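Long-range contact in toxin coregulated pilin (Vibrio cholerae, PDB 3HRV), which forms the main subunit of the toxin-coregulated pilus, a type IV pilus essential for bacterial aggregation and colonization of the host small intestine: residues 98-102 against 188-192. Sequence-based numbering, arbitrary orientation.
Sequences NKAFA and AFGNS
One face of the Phe-101 ring lies over the backbone N of Asn-191, while the Ser-192 N approaches the ring obliquely. With CG between its own backbone N and carbonyl carbon (chi1 71°), the ring swings across to the partner strand, and CZ comes to 3.7 Å from Asn-191 CB. The Asn-191 amide runs alongside, its plane 33° from that of the ring; its OD1 takes a hydrogen bond from the Ser-192 N, and ND2 bonds Gln-37 and a glycerol. Beneath the ring, Phe-101 and Asn-191 form an antiparallel hydrogen-bonded pair: Phe-101 N to Asn-191 O and Asn-191 N to Phe-101 O are both 3.0 Å. Ala-102 and Gly-190 follow as a non-hydrogen-bonded pair, and on their face Ala-102 CB meets Ala-188 CB at 4.0 Å. Past the ladder, Ser-192 OG donates to Lys-99 O (2.7 Å) in the carbonyl plane and also bonds Arg-93; the terminal carboxylate forms a salt bridge with Arg-45 and a hydrogen bond with Tyr-50. Strand 185-191 is the middle of five antiparallel strands, between 100-108 and 126-131; Phe-101 packs against helix 24-44 at Gln-37, Met-40 and Thr-41, the helix-on-sheet arrangement of type IV pilins.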
# COMPACT_ATOMS: atom_id res chain seq x y z
N ASN A 98 -5.75 4.56 13.90
CA ASN A 98 -5.13 5.57 13.05
C ASN A 98 -3.69 5.94 13.38
O ASN A 98 -3.31 7.12 13.31
CB ASN A 98 -6.01 6.81 13.04
CG ASN A 98 -7.45 6.49 12.69
OD1 ASN A 98 -7.72 5.78 11.73
ND2 ASN A 98 -8.38 7.01 13.48
N LYS A 99 -2.89 4.95 13.73
CA LYS A 99 -1.49 5.17 14.06
C LYS A 99 -0.59 4.82 12.88
O LYS A 99 0.63 4.90 12.98
CB LYS A 99 -1.10 4.35 15.29
CG LYS A 99 -1.67 4.87 16.60
CD LYS A 99 -1.10 6.23 16.94
CE LYS A 99 -1.46 6.63 18.37
NZ LYS A 99 -1.33 8.10 18.58
N ALA A 100 -1.21 4.44 11.77
CA ALA A 100 -0.48 4.09 10.56
C ALA A 100 -1.36 4.41 9.36
O ALA A 100 -2.54 4.72 9.52
CB ALA A 100 -0.12 2.60 10.56
N PHE A 101 -0.79 4.36 8.17
CA PHE A 101 -1.56 4.63 6.96
C PHE A 101 -1.10 3.69 5.86
O PHE A 101 0.01 3.17 5.90
CB PHE A 101 -1.38 6.08 6.50
CG PHE A 101 -0.02 6.38 5.94
CD1 PHE A 101 0.23 6.28 4.57
CD2 PHE A 101 1.03 6.75 6.78
CE1 PHE A 101 1.49 6.53 4.06
CE2 PHE A 101 2.30 7.00 6.28
CZ PHE A 101 2.54 6.89 4.91
N ALA A 102 -1.96 3.47 4.88
CA ALA A 102 -1.63 2.60 3.77
C ALA A 102 -2.13 3.22 2.47
O ALA A 102 -3.26 3.71 2.40
CB ALA A 102 -2.24 1.21 3.96
N ALA A 188 -1.82 -2.71 -0.61
CA ALA A 188 -1.78 -1.65 0.37
C ALA A 188 -0.34 -1.52 0.86
O ALA A 188 0.20 -2.46 1.44
CB ALA A 188 -2.71 -1.97 1.53
N PHE A 189 0.27 -0.37 0.60
CA PHE A 189 1.64 -0.11 1.03
C PHE A 189 1.53 0.78 2.25
O PHE A 189 1.08 1.93 2.16
CB PHE A 189 2.42 0.59 -0.09
CG PHE A 189 2.59 -0.26 -1.32
CD1 PHE A 189 1.68 -0.18 -2.37
CD2 PHE A 189 3.65 -1.16 -1.41
CE1 PHE A 189 1.83 -0.98 -3.51
CE2 PHE A 189 3.81 -1.97 -2.54
CZ PHE A 189 2.89 -1.88 -3.59
N GLY A 190 1.93 0.26 3.40
CA GLY A 190 1.80 1.04 4.61
C GLY A 190 3.06 1.49 5.30
O GLY A 190 4.13 0.90 5.15
N ASN A 191 2.92 2.58 6.04
CA ASN A 191 4.02 3.14 6.81
C ASN A 191 3.41 3.77 8.06
O ASN A 191 2.19 3.85 8.19
CB ASN A 191 4.76 4.20 6.00
CG ASN A 191 6.22 4.31 6.40
OD1 ASN A 191 6.61 3.85 7.47
ND2 ASN A 191 7.03 4.92 5.54
N SER A 192 4.27 4.21 8.97
CA SER A 192 3.84 4.81 10.22
C SER A 192 4.87 5.83 10.67
O SER A 192 4.48 6.96 11.02
CB SER A 192 3.67 3.72 11.28
OG SER A 192 3.26 4.25 12.53
OXT SER A 192 6.07 5.48 10.68